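Local coordinates for protein Beta/alpha-amylase (Paenibacillus polymyxa, PDB 3VOC) that hydrolyses alpha-1,4-glucosidic linkages of starch, this part being its family 14 beta-amylase domain, which removes maltose units from non-reducing chain ends, at residues 176-181 with 284-289; 326-331 with 338-343; 59-64 with 142-147. All blocks are in the same frame, centred on the assembly; numbering follows the deposited sequence.

Interaction 1: 176-181 with 284-289; sequences SYPGRG and HWQMNN
Two loops at the substrate end of the TIM barrel lock together here, Y177, P178 and G179 of one meeting H284, W285 and Q286 of the other. The main ring contact is T-shaped: the edge of Y177 points at the five-membered ring of W285, with centroids 4.8 Å apart and planes at 62°. Y177 CE1 leads, 3.4 Å from W285 CG. The indole reaches over because W285 CG sits between its backbone N and carbonyl carbon (chi1 60°). On the Y177 side a cis peptide bond turns P178 back, laying its CB over the centre of the tyrosine ring.

One loop follows strand 153-156 and the other strand 275-279, neighbours in the barrel sheet, and two side-chain N-H groups from the second loop grip backbone carbonyls of the first. Q286 NE2 donates to P178 O at 2.7 Å, almost straight at 174°, with the oxygen in its amide plane; NE2 also bonds P333 O. W285 NE1 donates to G179 O at 2.8 Å, within the indole plane but from above the carbonyl plane, and W175 NE1 shares that oxygen.

H284, a substrate-binding residue by similarity, presents its imidazole edge to the tyrosine hydroxyl, H284 CE1 lying 3.4 Å from Y177 OH. W285 CE3 covers one face of that imidazole, while H284 ND1 is hydrogen-bonded to S336 OG.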
loop_
_atom_site.group_PDB
_atom_site.type_symbol
_atom_site.label_atom_id
_atom_site.label_comp_id
_atom_site.label_asym_id
_atom_site.label_seq_id
_atom_site.Cartn_x
_atom_site.Cartn_y
_atom_site.Cartn_z
ATOM N N SER A 176 10.794 3.273 15.976
ATOM C CA SER A 176 9.994 4.453 16.317
ATOM C C SER A 176 10.343 5.588 15.364
ATOM O O SER A 176 11.466 5.681 14.860
ATOM C CB SER A 176 10.205 4.879 17.782
ATOM O OG SER A 176 11.561 5.190 18.005
ATOM N N TYR A 177 9.365 6.441 15.086
ATOM C CA TYR A 177 9.570 7.559 14.177
ATOM C C TYR A 177 10.672 8.452 14.781
ATOM O O TYR A 177 10.710 8.613 16.001
ATOM C CB TYR A 177 8.252 8.315 14.038
ATOM C CG TYR A 177 8.261 9.432 13.021
ATOM C CD1 TYR A 177 8.144 9.155 11.652
ATOM C CD2 TYR A 177 8.359 10.770 13.429
ATOM C CE1 TYR A 177 8.144 10.178 10.715
ATOM C CE2 TYR A 177 8.347 11.817 12.494
ATOM C CZ TYR A 177 8.238 11.503 11.137
ATOM O OH TYR A 177 8.236 12.499 10.196
ATOM N N PRO A 178 11.584 9.003 13.953
ATOM C CA PRO A 178 11.700 8.928 12.491
ATOM C C PRO A 178 12.738 7.906 12.000
ATOM O O PRO A 178 13.474 8.191 11.063
ATOM C CB PRO A 178 12.181 10.336 12.140
ATOM C CG PRO A 178 13.162 10.661 13.308
ATOM C CD PRO A 178 12.621 9.892 14.525
ATOM N N GLY A 179 12.799 6.738 12.634
ATOM C CA GLY A 179 13.749 5.688 12.234
ATOM C C GLY A 179 13.556 5.341 10.764
ATOM O O GLY A 179 12.424 5.305 10.261
ATOM N N ARG A 180 14.649 5.110 10.050
ATOM C CA ARG A 180 14.520 4.787 8.624
ATOM C C ARG A 180 13.911 3.404 8.444
ATOM O O ARG A 180 13.484 3.049 7.343
ATOM C CB ARG A 180 15.862 4.863 7.888
ATOM C CG ARG A 180 16.888 3.889 8.397
ATOM C CD ARG A 180 17.770 3.261 7.305
ATOM N NE ARG A 180 18.534 2.224 7.995
ATOM C CZ ARG A 180 18.575 0.938 7.674
ATOM N NH1 ARG A 180 17.979 0.482 6.573
ATOM N NH2 ARG A 180 19.257 0.106 8.449
ATOM N N GLY A 181 13.878 2.635 9.530
ATOM C CA GLY A 181 13.458 1.244 9.458
ATOM C C GLY A 181 14.619 0.370 9.037
ATOM O O GLY A 181 15.797 0.749 9.203
ATOM N N HIS A 284 8.065 9.533 3.861
ATOM C CA HIS A 284 8.437 10.935 3.731
ATOM C C HIS A 284 9.563 11.384 4.670
ATOM O O HIS A 284 10.053 12.504 4.546
ATOM C CB HIS A 284 7.203 11.838 3.944
ATOM C CG HIS A 284 6.541 11.659 5.281
ATOM N ND1 HIS A 284 7.012 12.253 6.436
ATOM C CD2 HIS A 284 5.445 10.950 5.645
ATOM C CE1 HIS A 284 6.243 11.907 7.454
ATOM N NE2 HIS A 284 5.286 11.114 7.003
ATOM N N TRP A 285 9.962 10.524 5.599
ATOM C CA TRP A 285 10.981 10.911 6.583
ATOM C C TRP A 285 12.361 10.363 6.224
ATOM O O TRP A 285 12.467 9.385 5.478
ATOM C CB TRP A 285 10.543 10.525 7.997
ATOM C CG TRP A 285 10.288 9.065 8.256
ATOM C CD1 TRP A 285 11.119 8.196 8.904
ATOM C CD2 TRP A 285 9.093 8.320 7.948
ATOM N NE1 TRP A 285 10.529 6.954 8.988
ATOM C CE2 TRP A 285 9.286 7.006 8.418
ATOM C CE3 TRP A 285 7.883 8.639 7.313
ATOM C CZ2 TRP A 285 8.320 5.998 8.266
ATOM C CZ3 TRP A 285 6.912 7.629 7.159
ATOM C CH2 TRP A 285 7.148 6.329 7.633
ATOM N N GLN A 286 13.414 11.015 6.722
ATOM C CA GLN A 286 14.805 10.746 6.287
ATOM C C GLN A 286 15.051 10.981 4.791
ATOM O O GLN A 286 16.016 10.460 4.216
ATOM C CB GLN A 286 15.268 9.341 6.705
ATOM C CG GLN A 286 15.062 9.039 8.191
ATOM C CD GLN A 286 15.722 10.067 9.111
ATOM O OE1 GLN A 286 16.547 10.873 8.680
ATOM N NE2 GLN A 286 15.341 10.054 10.381
ATOM N N MET A 287 14.194 11.777 4.155
ATOM C CA MET A 287 14.388 12.079 2.750
ATOM C C MET A 287 15.694 12.843 2.525
ATOM O O MET A 287 16.472 12.482 1.643
ATOM C CB MET A 287 13.192 12.865 2.169
ATOM C CG MET A 287 11.948 11.991 1.916
ATOM S SD MET A 287 10.531 13.017 1.458
ATOM C CE MET A 287 11.040 13.591 -0.173
ATOM N N ASN A 288 15.938 13.886 3.318
ATOM C CA ASN A 288 17.123 14.723 3.117
ATOM C C ASN A 288 18.162 14.619 4.242
ATOM O O ASN A 288 18.949 15.534 4.438
ATOM C CB ASN A 288 16.730 16.199 2.884
ATOM C CG ASN A 288 15.988 16.784 4.055
ATOM O OD1 ASN A 288 15.102 16.138 4.611
ATOM N ND2 ASN A 288 16.335 18.017 4.440
ATOM N N ASN A 289 18.165 13.502 4.960
ATOM C CA ASN A 289 19.196 13.224 5.950
ATOM C C ASN A 289 20.549 13.137 5.235
ATOM O O ASN A 289 20.713 12.347 4.314
ATOM C CB ASN A 289 18.879 11.911 6.687
ATOM C CG ASN A 289 19.802 11.655 7.882
ATOM O OD1 ASN A 289 19.344 11.351 8.980
ATOM N ND2 ASN A 289 21.090 11.738 7.658
#

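Interaction 2: 326-331 with 338-343; sequences MSDSGT and PSTLVD. With TRS (2-amino-2-hydroxymethyl-propane-1,3-diol), chain J.
D328 OD2 is gripped from two directions: T340 OG1 donates to it at 2.5 Å, and hydroxyl O2 of a bound Tris molecule, probably from the crystallisation liquor, donates to the same OD2 at 2.7 Å. The other carboxylate oxygen takes backbone N-H groups. T340 N reaches D328 OD1 at 2.9 Å in a nearly straight bond (170°), whereas the S339 N bond to that OD1, also 2.9 Å long, is badly bent and weak. T340 thus holds both oxygens, backbone on one and hydroxyl on the other, each from the syn side and a little out of the carboxylate plane, which fixes the rotation of the group. D328 CG lies beside its own backbone N and anti to the carbonyl carbon (chi1 -83°), so the carboxylate swings in over the helix start. With an alanine here the carboxylate is gone, and the N-H and hydroxyl of T340 would probably lose their acceptors, leaving this loop held to the helix start mainly by its packing on P338.

Tris bridges onward, its O1 donating to D343 OD2 at 2.5 Å. D343 OD1 forms a salt bridge with K375, whose NZ also bonds S339 OG; the lysine probably offsets the charge of D343, whose OD2 stands 6.1 Å from D328 OD2. A water accepts from D328 N at 3.1 Å and bonds S339 OG and the Tris amine weakly.

Beneath the polar grip, the P338 ring packs against the loop backbone, its CG 3.3 Å from S327 O, and, in one of two modelled conformers, against M326 CB. Such a carboxylate accepting first-turn N-H groups acts as in helix N-terminal capping, though it comes from the preceding loop, and it ties the segment after strand 318-321 to helix 338-352.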
loop_
_atom_site.group_PDB
_atom_site.type_symbol
_atom_site.label_atom_id
_atom_site.label_comp_id
_atom_site.label_asym_id
_atom_site.label_seq_id
_atom_site.Cartn_x
_atom_site.Cartn_y
_atom_site.Cartn_z
ATOM N N MET A 326 0.051 16.899 4.106
ATOM C CA MET A 326 1.239 17.305 4.877
ATOM C C MET A 326 2.100 18.353 4.182
ATOM O O MET A 326 2.149 18.412 2.954
ATOM C CB MET A 326 2.122 16.101 5.170
ATOM C CG MET A 326 1.597 15.192 6.230
ATOM S SD MET A 326 2.809 13.903 6.553
ATOM C CE MET A 326 1.767 12.883 7.614
ATOM N N SER A 327 2.794 19.157 4.983
ATOM C CA SER A 327 3.705 20.181 4.461
ATOM C C SER A 327 5.151 19.737 4.595
ATOM O O SER A 327 5.472 18.881 5.420
ATOM C CB SER A 327 3.508 21.509 5.203
ATOM O OG SER A 327 2.194 21.999 5.047
ATOM N N ASP A 328 6.020 20.323 3.775
ATOM C CA ASP A 328 7.459 20.097 3.876
ATOM C C ASP A 328 8.031 20.690 5.146
ATOM O O ASP A 328 7.644 21.783 5.564
ATOM C CB ASP A 328 8.174 20.721 2.679
ATOM C CG ASP A 328 8.169 19.818 1.464
ATOM O OD1 ASP A 328 7.833 18.627 1.604
ATOM O OD2 ASP A 328 8.510 20.302 0.372
ATOM N N SER A 329 8.956 19.965 5.755
ATOM C CA SER A 329 9.704 20.502 6.873
ATOM C C SER A 329 11.183 20.417 6.546
ATOM O O SER A 329 11.846 21.450 6.354
ATOM C CB SER A 329 9.382 19.772 8.178
ATOM O OG SER A 329 10.345 20.123 9.164
ATOM N N GLY A 330 11.705 19.197 6.451
ATOM C CA GLY A 330 13.107 19.013 6.058
ATOM C C GLY A 330 14.120 19.229 7.178
ATOM O O GLY A 330 15.303 18.992 6.994
ATOM N N THR A 331 13.642 19.656 8.342
ATOM C CA THR A 331 14.495 19.896 9.507
ATOM C C THR A 331 14.907 18.576 10.169
ATOM O O THR A 331 14.138 17.593 10.179
ATOM C CB THR A 331 13.751 20.740 10.567
ATOM O OG1 THR A 331 12.576 20.029 10.981
ATOM C CG2 THR A 331 13.335 22.109 9.995
ATOM N N PRO A 338 7.225 15.565 2.909
ATOM C CA PRO A 338 6.099 14.872 2.272
ATOM C C PRO A 338 5.485 15.631 1.119
ATOM O O PRO A 338 4.992 15.011 0.193
ATOM C CB PRO A 338 5.070 14.712 3.412
ATOM C CG PRO A 338 5.447 15.767 4.417
ATOM C CD PRO A 338 6.948 15.879 4.326
ATOM N N SER A 339 5.498 16.965 1.167
ATOM C CA SER A 339 4.879 17.739 0.094
ATOM C C SER A 339 5.698 17.630 -1.199
ATOM O O SER A 339 5.143 17.455 -2.286
ATOM C CB SER A 339 4.701 19.204 0.525
ATOM O OG SER A 339 4.070 19.936 -0.498
ATOM N N THR A 340 7.023 17.730 -1.074
ATOM C CA THR A 340 7.949 17.441 -2.181
ATOM C C THR A 340 7.792 16.006 -2.695
ATOM O O THR A 340 7.833 15.764 -3.892
ATOM C CB THR A 340 9.411 17.693 -1.731
ATOM O OG1 THR A 340 9.625 19.109 -1.585
ATOM C CG2 THR A 340 10.441 17.109 -2.723
ATOM N N LEU A 341 7.627 15.049 -1.788
ATOM C CA LEU A 341 7.442 13.641 -2.181
ATOM C C LEU A 341 6.177 13.465 -3.027
ATOM O O LEU A 341 6.216 12.830 -4.098
ATOM C CB LEU A 341 7.417 12.730 -0.945
ATOM C CG LEU A 341 7.176 11.231 -1.137
ATOM C CD1 LEU A 341 8.256 10.610 -2.024
ATOM C CD2 LEU A 341 7.129 10.555 0.245
ATOM N N VAL A 342 5.077 14.054 -2.563
ATOM C CA VAL A 342 3.833 14.051 -3.338
ATOM C C VAL A 342 4.061 14.648 -4.731
ATOM O O VAL A 342 3.623 14.075 -5.725
ATOM C CB VAL A 342 2.689 14.824 -2.625
ATOM C CG1 VAL A 342 1.478 14.967 -3.571
ATOM C CG2 VAL A 342 2.281 14.113 -1.302
ATOM N N ASP A 343 4.738 15.802 -4.794
ATOM C CA ASP A 343 5.040 16.432 -6.094
ATOM C C ASP A 343 5.852 15.496 -6.989
ATOM O O ASP A 343 5.527 15.330 -8.157
ATOM C CB ASP A 343 5.794 17.751 -5.937
ATOM C CG ASP A 343 4.964 18.835 -5.271
ATOM O OD1 ASP A 343 3.757 18.620 -5.025
ATOM O OD2 ASP A 343 5.538 19.915 -4.982
HETATM C C TRS J . 6.823 23.044 -2.139
HETATM C C1 TRS J . 6.441 21.559 -2.274
HETATM C C2 TRS J . 8.270 23.166 -1.659
HETATM C C3 TRS J . 6.637 23.836 -3.428
HETATM N N TRS J . 5.926 23.676 -1.167
HETATM O O1 TRS J . 5.214 21.411 -2.970
HETATM O O2 TRS J . 8.338 22.875 -0.276
HETATM O O3 TRS J . 7.460 23.277 -4.425
HETATM O O HOH W 1 4.941 22.327 1.735
#

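Interaction 3: 59-64 with 142-147; sequences YYKTYA and ENFAGY
K61 and N143 supply the polar side of this contact. K61 NZ donates to N143 OD1 at 2.9 Å, lying in the carbonyl plane on a lone pair, and the two side chains cross at about a right angle. The lysine gets there by running extended beyond CG, its aliphatic part reaching across to the other segment. A water accepts from K61 NZ at 3.2 Å and gives a weak bond to N143 O, while N143 ND2 is tied back to S139 O within its own helix.

Two aromatic rings make the apolar side. F144 CZ comes within 3.8 Å of K61 CG. It lies 3.9 Å from Y60 CB, and Y60 O and A64 CB sit near the ring plane at its edge. Y147, three residues on, comes in beside it, with CE1 3.8 Å from A64 CB, a small methyl that lets the tyrosine approach the helix closely. The Y147 hydroxyl continues past K61 and is hydrogen-bonded to N65 OD1.

F140, the preceding turn's aromatic, stacks on F144. Segment 59-64 lies on helix 58-69 and 142-147 covers the end of helix 127-144 and the turn after it, so the contact joins two outer-layer helices that follow neighbouring barrel strands, 37-43 and 73-79. On the inner side, the Y60 ring lies against T40 and V42 of strand 37-43, its hydroxyl bonded to W43 N.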
loop_
_atom_site.group_PDB
_atom_site.type_symbol
_atom_site.label_atom_id
_atom_site.label_comp_id
_atom_site.label_asym_id
_atom_site.label_seq_id
_atom_site.Cartn_x
_atom_site.Cartn_y
_atom_site.Cartn_z
ATOM N N TYR A 59 -20.639 -10.666 6.130
ATOM C CA TYR A 59 -20.436 -9.332 6.707
ATOM C C TYR A 59 -20.235 -8.243 5.634
ATOM O O TYR A 59 -20.776 -7.137 5.746
ATOM C CB TYR A 59 -19.282 -9.351 7.704
ATOM C CG TYR A 59 -18.814 -7.976 8.140
ATOM C CD1 TYR A 59 -19.497 -7.267 9.125
ATOM C CD2 TYR A 59 -17.663 -7.399 7.584
ATOM C CE1 TYR A 59 -19.062 -6.000 9.538
ATOM C CE2 TYR A 59 -17.210 -6.145 8.004
ATOM C CZ TYR A 59 -17.915 -5.453 8.980
ATOM O OH TYR A 59 -17.478 -4.210 9.391
ATOM N N TYR A 60 -19.459 -8.541 4.601
ATOM C CA TYR A 60 -19.225 -7.542 3.566
ATOM C C TYR A 60 -20.399 -7.352 2.621
ATOM O O TYR A 60 -20.567 -6.281 2.056
ATOM C CB TYR A 60 -17.914 -7.797 2.816
ATOM C CG TYR A 60 -16.736 -7.429 3.670
ATOM C CD1 TYR A 60 -16.479 -6.089 3.976
ATOM C CD2 TYR A 60 -15.888 -8.421 4.215
ATOM C CE1 TYR A 60 -15.401 -5.735 4.784
ATOM C CE2 TYR A 60 -14.782 -8.068 5.027
ATOM C CZ TYR A 60 -14.558 -6.723 5.303
ATOM O OH TYR A 60 -13.502 -6.325 6.093
ATOM N N LYS A 61 -21.229 -8.377 2.468
ATOM C CA LYS A 61 -22.478 -8.206 1.724
ATOM C C LYS A 61 -23.396 -7.268 2.518
ATOM O O LYS A 61 -23.992 -6.351 1.956
ATOM C CB LYS A 61 -23.140 -9.556 1.434
ATOM C CG LYS A 61 -22.545 -10.276 0.224
ATOM C CD LYS A 61 -22.952 -11.739 0.178
ATOM C CE LYS A 61 -22.449 -12.417 -1.122
ATOM N NZ LYS A 61 -22.365 -13.928 -0.975
ATOM N N THR A 62 -23.461 -7.456 3.835
ATOM C CA THR A 62 -24.215 -6.531 4.694
ATOM C C THR A 62 -23.681 -5.097 4.598
ATOM O O THR A 62 -24.453 -4.133 4.483
ATOM C CB THR A 62 -24.197 -6.997 6.161
ATOM O OG1 THR A 62 -24.705 -8.337 6.236
ATOM C CG2 THR A 62 -25.056 -6.083 7.032
ATOM N N TYR A 63 -22.359 -4.971 4.702
ATOM C CA TYR A 63 -21.687 -3.687 4.587
ATOM C C TYR A 63 -22.034 -3.043 3.247
ATOM O O TYR A 63 -22.502 -1.897 3.204
ATOM C CB TYR A 63 -20.187 -3.929 4.706
ATOM C CG TYR A 63 -19.312 -2.721 4.908
ATOM C CD1 TYR A 63 -18.436 -2.664 5.992
ATOM C CD2 TYR A 63 -19.320 -1.646 4.001
ATOM C CE1 TYR A 63 -17.587 -1.568 6.177
ATOM C CE2 TYR A 63 -18.474 -0.533 4.187
ATOM C CZ TYR A 63 -17.606 -0.512 5.272
ATOM O OH TYR A 63 -16.741 0.558 5.465
ATOM N N ALA A 64 -21.838 -3.789 2.160
ATOM C CA ALA A 64 -22.124 -3.275 0.829
ATOM C C ALA A 64 -23.595 -2.897 0.666
ATOM O O ALA A 64 -23.909 -1.872 0.046
ATOM C CB ALA A 64 -21.681 -4.265 -0.269
ATOM N N GLU A 142 -17.055 -13.593 -7.939
ATOM C CA GLU A 142 -18.216 -14.479 -7.944
ATOM C C GLU A 142 -19.292 -14.037 -6.940
ATOM O O GLU A 142 -20.489 -14.036 -7.246
ATOM C CB GLU A 142 -17.751 -15.912 -7.645
ATOM C CG GLU A 142 -18.808 -16.981 -7.825
ATOM C CD GLU A 142 -18.191 -18.368 -7.947
ATOM O OE1 GLU A 142 -17.719 -18.905 -6.914
ATOM O OE2 GLU A 142 -18.168 -18.910 -9.082
ATOM N N ASN A 143 -18.872 -13.621 -5.753
ATOM C CA ASN A 143 -19.831 -13.237 -4.719
ATOM C C ASN A 143 -20.415 -11.836 -4.854
ATOM O O ASN A 143 -21.521 -11.563 -4.360
ATOM C CB ASN A 143 -19.224 -13.422 -3.335
ATOM C CG ASN A 143 -19.237 -14.870 -2.904
ATOM O OD1 ASN A 143 -20.161 -15.307 -2.231
ATOM N ND2 ASN A 143 -18.230 -15.625 -3.317
ATOM N N PHE A 144 -19.673 -10.958 -5.521
ATOM C CA PHE A 144 -20.069 -9.566 -5.633
ATOM C C PHE A 144 -20.441 -9.094 -7.030
ATOM O O PHE A 144 -20.701 -7.901 -7.228
ATOM C CB PHE A 144 -19.015 -8.674 -4.978
ATOM C CG PHE A 144 -19.027 -8.773 -3.478
ATOM C CD1 PHE A 144 -19.736 -7.856 -2.712
ATOM C CD2 PHE A 144 -18.369 -9.825 -2.829
ATOM C CE1 PHE A 144 -19.762 -7.960 -1.322
ATOM C CE2 PHE A 144 -18.397 -9.931 -1.433
ATOM C CZ PHE A 144 -19.091 -9.006 -0.689
ATOM N N ALA A 145 -20.485 -10.026 -7.981
ATOM C CA ALA A 145 -20.923 -9.756 -9.355
ATOM C C ALA A 145 -22.288 -9.054 -9.390
ATOM O O ALA A 145 -22.498 -8.142 -10.191
ATOM C CB ALA A 145 -20.962 -11.067 -10.174
ATOM N N GLY A 146 -23.203 -9.459 -8.504
ATOM C CA GLY A 146 -24.533 -8.817 -8.416
ATOM C C GLY A 146 -24.517 -7.385 -7.872
ATOM O O GLY A 146 -25.539 -6.705 -7.859
ATOM N N TYR A 147 -23.351 -6.931 -7.417
ATOM C CA TYR A 147 -23.176 -5.569 -6.904
ATOM C C TYR A 147 -22.428 -4.692 -7.909
ATOM O O TYR A 147 -21.916 -3.615 -7.558
ATOM C CB TYR A 147 -22.357 -5.602 -5.610
ATOM C CG TYR A 147 -23.094 -6.153 -4.418
ATOM C CD1 TYR A 147 -23.737 -5.300 -3.528
ATOM C CD2 TYR A 147 -23.149 -7.528 -4.177
ATOM C CE1 TYR A 147 -24.419 -5.791 -2.428
ATOM C CE2 TYR A 147 -23.833 -8.034 -3.071
ATOM C CZ TYR A 147 -24.456 -7.154 -2.196
ATOM O OH TYR A 147 -25.150 -7.627 -1.097
HETATM O O HOH W 2 -23.474 -14.283 -3.912
#

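In the fold
Along the chain the order is interaction 3, interaction 1, interaction 2, each closing before the next opens, and all belong to the same eight-stranded TIM barrel. Interactions 1 and 2 are neighbours, with centres 13 Å apart: H284 packs on P338 and L341 of helix 338-352, and N288 ND2 probably hydrogen-bonds G330 O. Together they knit the loops after strands 153-156, 275-279 and 318-321 beside substrate-binding positions assigned by similarity. Interaction 3 lies on the opposite side of the chain's centre, its centre about 40 Å from that of interaction 1 and 39 Å from that of interaction 2, joining outer-layer helices. The loops are therefore likely to shape the substrate end, far from that helical shell.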